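Local coordinates for DUF4440 domain-containing protein (Prochlorococcus marinus, PDB 3HZP) that is of unknown function but has an NTF2-like fold, a curved sheet packed against helices, and pairs with a second copy of itself, at residues 66-71 with 79-84; 99-104 with 115-120. All coordinates share one frame; numbering follows the deposited sequence.

Interaction 1. Residues 66-71 with 79-84; sequences KVHKFE and ICVFTL
His68 and Thr83 meet through their side chains at one end of this antiparallel strand pair: NE2 of His68 lies 2.7 Å from OG1 of Thr83, an almost straight hydrogen bond (175°) in the plane of the imidazole, with either group possibly the donor. CG of His68 sits beside the backbone N, anti to the carbonyl carbon (chi1 -55°), which swings the ring across toward Thr83 and leaves Lys66 O, the acceptor for Thr83 N, above one face, toward its rim. Replacing the imidazole with an alanine is likely to leave the Thr83 hydroxyl without this partner and Trp129 without the ring it stacks on. His68 and Lys69 together face Val81, a classic beta bulge. Val81 O takes two donors from one face of its carbonyl plane, His68 N at 2.8 Å and Lys69 N at a longer 3.3 Å, while Val81 N gives its hydrogen to Lys69 O at 2.9 Å. Beyond the bulge, Glu71 and Ile79 exchange a reciprocal pair of backbone bonds, and CG of Glu71 rests 3.5 Å from CG2 of Ile79. NZ of Lys69 reaches OE2 of Glu71 at 3.1 Å from above the carboxylate plane, a salt bridge; in the second subunit Asp32 forms another with Lys69 and Lys106 one with Glu71. On the other face of the sheet, CG1 of Val67 packs on SG of Cys80 at 3.8 Å. Strand 57-72 is outermost in this chain's sheet, whereas strand 77-90 pairs along its other edge with strand 93-108. Helix 4-15 lies against Phe70, Cys80 and Phe82.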
ATOM      1  N   LYS A  66      15.366   1.749  -4.614  1.00 14.88           N
ATOM      2  CA  LYS A  66      14.843   2.133  -5.917  1.00 15.00           C
ATOM      3  C   LYS A  66      13.472   2.729  -5.741  1.00 14.36           C
ATOM      4  O   LYS A  66      12.639   2.139  -5.031  1.00 15.06           O
ATOM      5  CB  LYS A  66      14.730   0.918  -6.866  1.00 16.25           C
ATOM      6  CG  LYS A  66      14.328   1.282  -8.310  1.00 17.72           C
ATOM      7  CD  LYS A  66      15.380   2.084  -8.995  1.00 24.87           C
ATOM      8  CE  LYS A  66      14.886   2.642 -10.330  1.00 38.54           C
ATOM      9  NZ  LYS A  66      14.364   1.584 -11.195  1.00 42.22           N
ATOM     10  N   VAL A  67      13.248   3.875  -6.370  1.00 14.40           N
ATOM     11  CA  VAL A  67      11.946   4.493  -6.444  1.00 14.22           C
ATOM     12  C   VAL A  67      11.293   4.056  -7.737  1.00 15.48           C
ATOM     13  O   VAL A  67      11.832   4.262  -8.829  1.00 17.11           O
ATOM     14  CB  VAL A  67      12.013   6.023  -6.330  1.00 15.26           C
ATOM     15  CG1 VAL A  67      10.655   6.655  -6.578  1.00 15.26           C
ATOM     16  CG2 VAL A  67      12.602   6.433  -4.973  1.00 17.62           C
ATOM     17  N   HIS A  68      10.134   3.443  -7.610  1.00 12.40           N
ATOM     18  CA  HIS A  68       9.363   2.930  -8.754  1.00 11.96           C
ATOM     19  C   HIS A  68       8.312   3.878  -9.224  1.00 14.75           C
ATOM     20  O   HIS A  68       7.930   3.807 -10.403  1.00 14.63           O
ATOM     21  CB  HIS A  68       8.705   1.620  -8.359  1.00 13.07           C
ATOM     22  CG  HIS A  68       9.677   0.623  -7.845  1.00 13.30           C
ATOM     23  ND1 HIS A  68      10.717   0.125  -8.613  1.00 16.58           N
ATOM     24  CD2 HIS A  68       9.780   0.038  -6.636  1.00 13.60           C
ATOM     25  CE1 HIS A  68      11.399  -0.739  -7.881  1.00 16.69           C
ATOM     26  NE2 HIS A  68      10.875  -0.788  -6.679  1.00 14.54           N
ATOM     27  N   LYS A  69       7.801   4.738  -8.349  1.00 14.21           N
ATOM     28  CA  LYS A  69       6.745   5.686  -8.729  1.00 14.91           C
ATOM     29  C   LYS A  69       6.882   6.907  -7.849  1.00 13.50           C
ATOM     30  O   LYS A  69       7.045   6.779  -6.624  1.00 13.81           O
ATOM     31  CB  LYS A  69       5.350   5.084  -8.539  1.00 16.27           C
ATOM     32  CG  LYS A  69       4.211   5.983  -8.947  1.00 17.09           C
ATOM     33  CD  LYS A  69       2.870   5.311  -8.827  1.00 20.69           C
ATOM     34  CE  LYS A  69       1.758   6.159  -9.345  1.00 27.75           C
ATOM     35  NZ  LYS A  69       1.913   6.480 -10.798  1.00 23.85           N
ATOM     36  N   PHE A  70       6.835   8.080  -8.451  1.00 13.02           N
ATOM     37  CA  PHE A  70       6.699   9.305  -7.687  1.00 13.07           C
ATOM     38  C   PHE A  70       5.785  10.218  -8.459  1.00 14.01           C
ATOM     39  O   PHE A  70       6.040  10.455  -9.641  1.00 16.01           O
ATOM     40  CB  PHE A  70       8.029  10.066  -7.443  1.00 14.50           C
ATOM     41  CG  PHE A  70       7.763  11.371  -6.787  1.00 14.30           C
ATOM     42  CD1 PHE A  70       7.585  11.440  -5.418  1.00 16.69           C
ATOM     43  CD2 PHE A  70       7.557  12.513  -7.545  1.00 15.39           C
ATOM     44  CE1 PHE A  70       7.169  12.655  -4.844  1.00 16.81           C
ATOM     45  CE2 PHE A  70       7.176  13.711  -6.954  1.00 17.56           C
ATOM     46  CZ  PHE A  70       6.994  13.773  -5.632  1.00 15.40           C
ATOM     47  N   GLU A  71       4.772  10.777  -7.807  1.00 13.20           N
ATOM     48  CA  GLU A  71       4.048  11.869  -8.422  1.00 13.40           C
ATOM     49  C   GLU A  71       3.323  12.686  -7.389  1.00 13.02           C
ATOM     50  O   GLU A  71       2.872  12.173  -6.369  1.00 13.54           O
ATOM     51  CB  GLU A  71       3.065  11.388  -9.483  1.00 17.92           C
ATOM     52  CG  GLU A  71       1.968  10.585  -9.032  1.00 17.75           C
ATOM     53  CD  GLU A  71       0.985  10.197 -10.186  1.00 23.57           C
ATOM     54  OE1 GLU A  71       0.710  11.009 -11.086  1.00 30.31           O
ATOM     55  OE2 GLU A  71       0.440   9.104 -10.113  1.00 28.69           O
ATOM     56  N   ILE A  79       2.414  10.549  -3.918  1.00 13.15           N
ATOM     57  CA  ILE A  79       2.634   9.133  -3.762  1.00 13.14           C
ATOM     58  C   ILE A  79       4.098   8.831  -4.106  1.00 12.47           C
ATOM     59  O   ILE A  79       4.597   9.318  -5.109  1.00 12.83           O
ATOM     60  CB  ILE A  79       1.662   8.270  -4.625  1.00 14.25           C
ATOM     61  CG1 ILE A  79       2.048   6.795  -4.504  1.00 14.24           C
ATOM     62  CG2 ILE A  79       1.602   8.706  -6.113  1.00 13.75           C
ATOM     63  CD1 ILE A  79       0.913   5.844  -5.024  1.00 17.89           C
ATOM     64  N   CYS A  80       4.721   7.967  -3.302  1.00 12.59           N
ATOM     65  CA  CYS A  80       6.032   7.439  -3.618  1.00 13.11           C
ATOM     66  C   CYS A  80       6.046   5.955  -3.315  1.00 12.54           C
ATOM     67  O   CYS A  80       5.785   5.538  -2.164  1.00 13.49           O
ATOM     68  CB  CYS A  80       7.139   8.194  -2.868  1.00 13.87           C
ATOM     69  SG  CYS A  80       8.798   7.668  -3.363  1.00 15.39           S
ATOM     70  N   VAL A  81       6.364   5.167  -4.321  1.00 12.99           N
ATOM     71  CA  VAL A  81       6.498   3.730  -4.199  1.00 13.09           C
ATOM     72  C   VAL A  81       7.945   3.366  -4.352  1.00 13.27           C
ATOM     73  O   VAL A  81       8.583   3.817  -5.307  1.00 13.45           O
ATOM     74  CB  VAL A  81       5.643   2.997  -5.271  1.00 13.12           C
ATOM     75  CG1 VAL A  81       5.854   1.459  -5.191  1.00 14.76           C
ATOM     76  CG2 VAL A  81       4.141   3.380  -5.141  1.00 13.42           C
ATOM     77  N   PHE A  82       8.481   2.560  -3.442  1.00 12.72           N
ATOM     78  CA  PHE A  82       9.886   2.233  -3.463  1.00 13.15           C
ATOM     79  C   PHE A  82      10.165   0.886  -2.885  1.00 14.34           C
ATOM     80  O   PHE A  82       9.326   0.283  -2.207  1.00 14.73           O
ATOM     81  CB  PHE A  82      10.672   3.339  -2.695  1.00 14.00           C
ATOM     82  CG  PHE A  82      10.265   3.497  -1.257  1.00 13.20           C
ATOM     83  CD1 PHE A  82       9.178   4.274  -0.919  1.00 12.90           C
ATOM     84  CD2 PHE A  82      10.968   2.869  -0.235  1.00 15.15           C
ATOM     85  CE1 PHE A  82       8.788   4.423   0.393  1.00 15.10           C
ATOM     86  CE2 PHE A  82      10.551   3.007   1.082  1.00 14.99           C
ATOM     87  CZ  PHE A  82       9.503   3.782   1.392  1.00 15.05           C
ATOM     88  N   THR A  83      11.357   0.368  -3.177  1.00 13.86           N
ATOM     89  CA  THR A  83      11.888  -0.816  -2.525  1.00 14.33           C
ATOM     90  C   THR A  83      12.827  -0.347  -1.445  1.00 15.30           C
ATOM     91  O   THR A  83      13.692   0.507  -1.685  1.00 15.56           O
ATOM     92  CB  THR A  83      12.658  -1.676  -3.505  1.00 14.82           C
ATOM     93  OG1 THR A  83      11.768  -2.167  -4.502  1.00 15.06           O
ATOM     94  CG2 THR A  83      13.287  -2.886  -2.770  1.00 17.02           C
ATOM     95  N   LEU A  84      12.610  -0.848  -0.242  1.00 15.55           N
ATOM     96  CA  LEU A  84      13.406  -0.504   0.938  1.00 16.55           C
ATOM     97  C   LEU A  84      14.321  -1.687   1.211  1.00 18.87           C
ATOM     98  O   LEU A  84      13.851  -2.799   1.454  1.00 21.02           O
ATOM     99  CB  LEU A  84      12.502  -0.273   2.130  1.00 16.69           C
ATOM    100  CG  LEU A  84      13.209   0.066   3.440  1.00 21.98           C
ATOM    101  CD1 LEU A  84      13.747   1.432   3.350  1.00 22.56           C
ATOM    102  CD2 LEU A  84      12.224  -0.075   4.649  1.00 22.08           C
TER

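Interaction 2. Residues 99-104 with 115-120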
ATOM      1  N   PRO A  99      11.187  -5.286   1.010  1.00 13.92           N
ATOM      2  CA  PRO A  99       9.774  -5.098   0.639  1.00 13.51           C
ATOM      3  C   PRO A  99       9.585  -4.024  -0.446  1.00 13.77           C
ATOM      4  O   PRO A  99      10.402  -3.102  -0.629  1.00 15.00           O
ATOM      5  CB  PRO A  99       9.134  -4.602   1.915  1.00 13.29           C
ATOM      6  CG  PRO A  99      10.256  -3.846   2.596  1.00 14.29           C
ATOM      7  CD  PRO A  99      11.466  -4.642   2.298  1.00 13.83           C
ATOM      8  N   THR A 100       8.425  -4.098  -1.077  1.00 13.02           N
ATOM      9  CA  THR A 100       7.805  -2.976  -1.774  1.00 12.02           C
ATOM     10  C   THR A 100       6.959  -2.168  -0.800  1.00 12.74           C
ATOM     11  O   THR A 100       6.170  -2.746  -0.023  1.00 12.74           O
ATOM     12  CB  THR A 100       6.878  -3.473  -2.897  1.00 13.23           C
ATOM     13  OG1 THR A 100       7.668  -4.206  -3.844  1.00 13.73           O
ATOM     14  CG2 THR A 100       6.164  -2.300  -3.630  1.00 14.22           C
ATOM     15  N   VAL A 101       7.155  -0.852  -0.832  1.00 12.69           N
ATOM     16  CA  VAL A 101       6.455   0.067   0.046  1.00 13.19           C
ATOM     17  C   VAL A 101       5.715   1.136  -0.719  1.00 12.91           C
ATOM     18  O   VAL A 101       6.291   1.770  -1.609  1.00 13.20           O
ATOM     19  CB  VAL A 101       7.467   0.770   0.998  1.00 13.31           C
ATOM     20  CG1 VAL A 101       6.753   1.661   1.963  1.00 15.05           C
ATOM     21  CG2 VAL A 101       8.354  -0.275   1.697  1.00 14.30           C
ATOM     22  N   THR A 102       4.427   1.301  -0.425  1.00 13.52           N
ATOM     23  CA  THR A 102       3.604   2.395  -0.957  1.00 12.31           C
ATOM     24  C   THR A 102       3.485   3.424   0.148  1.00 13.64           C
ATOM     25  O   THR A 102       3.022   3.109   1.257  1.00 14.65           O
ATOM     26  CB  THR A 102       2.226   1.915  -1.365  1.00 12.76           C
ATOM     27  OG1 THR A 102       2.337   0.981  -2.431  1.00 13.64           O
ATOM     28  CG2 THR A 102       1.332   3.100  -1.779  1.00 15.22           C
ATOM     29  N   SER A 103       3.951   4.646  -0.111  1.00 13.32           N
ATOM     30  CA  SER A 103       3.866   5.740   0.870  1.00 13.86           C
ATOM     31  C   SER A 103       3.091   6.889   0.270  1.00 13.70           C
ATOM     32  O   SER A 103       3.168   7.140  -0.948  1.00 14.28           O
ATOM     33  CB  SER A 103       5.251   6.165   1.329  1.00 15.67           C
ATOM     34  OG  SER A 103       6.035   6.788   0.278  1.00 16.60           O
ATOM     35  N   ILE A 104       2.353   7.599   1.110  1.00 14.20           N
ATOM     36  CA  ILE A 104       1.595   8.767   0.722  1.00 13.37           C
ATOM     37  C   ILE A 104       2.022   9.908   1.648  1.00 13.70           C
ATOM     38  O   ILE A 104       2.255   9.679   2.843  1.00 14.78           O
ATOM     39  CB  ILE A 104       0.094   8.546   0.845  1.00 14.24           C
ATOM     40  CG1 ILE A 104      -0.335   7.303   0.069  1.00 19.68           C
ATOM     41  CG2 ILE A 104      -0.674   9.796   0.500  1.00 17.17           C
ATOM     42  CD1 ILE A 104      -0.101   7.426  -1.373  1.00 21.45           C
ATOM     43  N   ALA A 115       1.842  10.473   5.448  1.00 15.51           N
ATOM     44  CA  ALA A 115       0.451  10.291   5.746  1.00 14.47           C
ATOM     45  C   ALA A 115       0.037   8.833   5.804  1.00 14.79           C
ATOM     46  O   ALA A 115      -0.993   8.512   6.410  1.00 14.55           O
ATOM     47  CB  ALA A 115      -0.423  11.033   4.727  1.00 17.68           C
ATOM     48  N   TRP A 116       0.777   7.955   5.139  1.00 14.53           N
ATOM     49  CA  TRP A 116       0.360   6.544   5.039  1.00 15.36           C
ATOM     50  C   TRP A 116       1.533   5.741   4.536  1.00 14.22           C
ATOM     51  O   TRP A 116       2.316   6.194   3.710  1.00 14.48           O
ATOM     52  CB  TRP A 116      -0.815   6.371   4.075  1.00 14.61           C
ATOM     53  CG  TRP A 116      -1.466   5.079   4.195  1.00 14.87           C
ATOM     54  CD1 TRP A 116      -1.336   4.009   3.354  1.00 16.10           C
ATOM     55  CD2 TRP A 116      -2.395   4.688   5.204  1.00 14.06           C
ATOM     56  NE1 TRP A 116      -2.099   2.958   3.814  1.00 15.98           N
ATOM     57  CE2 TRP A 116      -2.758   3.340   4.939  1.00 15.34           C
ATOM     58  CE3 TRP A 116      -2.948   5.333   6.302  1.00 15.27           C
ATOM     59  CZ2 TRP A 116      -3.637   2.652   5.734  1.00 14.93           C
ATOM     60  CZ3 TRP A 116      -3.846   4.642   7.097  1.00 14.96           C
ATOM     61  CH2 TRP A 116      -4.180   3.311   6.789  1.00 14.92           C
HETATM   62  N   MSE A 117       1.667   4.512   5.006  0.67 12.52           N
HETATM   63  CA  MSE A 117       2.678   3.602   4.466  0.67 12.53           C
HETATM   64  C   MSE A 117       2.213   2.144   4.627  0.67 14.28           C
HETATM   65  O   MSE A 117       1.834   1.758   5.728  0.67 13.15           O
HETATM   66  CB  MSE A 117       4.011   3.791   5.176  0.67 14.21           C
HETATM   67  CG  MSE A 117       5.140   2.905   4.650  0.67 12.79           C
HETATM   68 SE   MSE A 117       6.868   3.217   5.483  0.50 12.81          SE
HETATM   69  CE  MSE A 117       7.149   4.994   4.702  0.67 14.11           C
ATOM     70  N   GLN A 118       2.264   1.380   3.534  1.00 12.52           N
ATOM     71  CA  GLN A 118       2.018  -0.045   3.553  1.00 11.95           C
ATOM     72  C   GLN A 118       3.211  -0.748   2.955  1.00 13.16           C
ATOM     73  O   GLN A 118       3.690  -0.378   1.884  1.00 13.21           O
ATOM     74  CB  GLN A 118       0.732  -0.395   2.775  1.00 12.45           C
ATOM     75  CG  GLN A 118       0.444  -1.907   2.714  1.00 11.51           C
ATOM     76  CD  GLN A 118      -0.975  -2.293   2.380  1.00 14.51           C
ATOM     77  OE1 GLN A 118      -1.849  -1.432   2.246  1.00 17.43           O
ATOM     78  NE2 GLN A 118      -1.236  -3.581   2.303  1.00 12.32           N
ATOM     79  N   ARG A 119       3.662  -1.794   3.626  1.00 12.30           N
ATOM     80  CA  ARG A 119       4.766  -2.608   3.151  1.00 11.63           C
ATOM     81  C   ARG A 119       4.380  -4.046   2.895  1.00 11.91           C
ATOM     82  O   ARG A 119       3.510  -4.599   3.562  1.00 12.28           O
ATOM     83  CB  ARG A 119       5.970  -2.586   4.105  1.00 12.37           C
ATOM     84  CG  ARG A 119       5.727  -3.178   5.474  1.00 13.78           C
ATOM     85  CD  ARG A 119       7.026  -3.620   6.147  1.00 13.17           C
ATOM     86  NE  ARG A 119       7.560  -4.800   5.507  1.00 12.33           N
ATOM     87  CZ  ARG A 119       8.799  -5.248   5.636  1.00 13.90           C
ATOM     88  NH1 ARG A 119       9.661  -4.625   6.421  1.00 15.05           N
ATOM     89  NH2 ARG A 119       9.179  -6.323   4.975  1.00 14.90           N
ATOM     90  N   SER A 120       5.104  -4.666   1.971  1.00 12.11           N
ATOM     91  CA  SER A 120       4.926  -6.066   1.631  1.00 11.69           C
ATOM     92  C   SER A 120       5.827  -6.942   2.505  1.00 11.86           C
ATOM     93  O   SER A 120       6.622  -6.437   3.284  1.00 13.19           O
ATOM     94  CB  SER A 120       5.254  -6.316   0.157  1.00 11.90           C
ATOM     95  OG  SER A 120       6.665  -6.208  -0.099  1.00 12.24           O
TER
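The beta hairpin of strands 93-108 and 111-119 supplies this contact, whose two backbones run almost exactly antiparallel (176°) through the buried middle of the sheet. Thr102 and Gln118 form a hydrogen-bonded pair, each N donating to the other's O. At one end lies a classic beta bulge, where Ile104 O collects Ala115 N at 2.8 Å and Trp116 N at 3.2 Å, both from the same face of its carbonyl plane. At the other end the pairing runs on past the strand: Ser120 N donates to Thr100 O, and the Ser120 hydroxyl replaces a backbone carbonyl, its OG accepting Thr100 N at 2.9 Å. OG is placed there by a chi1 of 71°, which holds it between the backbone N and the carbonyl carbon.

Arg119 folds back over this end. Its NE and NH2 grip Ser120 O side-on, at 2.9 and 3.1 Å, with the oxygen close to the guanidinium plane, while CG of Pro99 sits 3.6 Å above the centre of one face of that group. NH1 makes a salt bridge to Asp97 and a hydrogen bond to a pentaethylene glycol, probably from the crystallisation liquor. On the same side of the sheet, CG1 of Val101 meets CG of Met117, a selenomethionine, at 3.4 Å, a closeness that is doubtful because the residue was modelled in two conformers. CG2 of Val101 touches CB of Arg119; helix 4-15 packs on Met117 through Leu12 and Phe15. The reverse side carries Thr102, Ile104, Trp116 and Gln118 to the second subunit, where the Thr102 hydroxyl bonds to Gln118 and Trp116 of that subunit. A curved sheet with helices over one side is the NTF2-like fold; in this dimer the second subunit packs on the other side.

How the interactions relate
Both contacts are antiparallel hairpin pairings in one sheet, in series along the chain, their centres about 9 Å apart. Strands 77-90 and 93-108 join them side by side: Phe82 O receives Val101 N, and Cys80 O receives the Ser103 hydroxyl, both probable hydrogen bonds. Interaction 2 is buried, nearer the centre of the folded chain, whereas interaction 1 involves the outermost strand 57-72 and is only partly buried. Each includes a classic beta bulge, and each faces helix 4-15 on one side and the second subunit on the other. Toward that subunit, interaction 1 offers salt bridges at Lys69 and Glu71, interaction 2 neutral hydrogen bonds from hydroxyl, indole and amide groups.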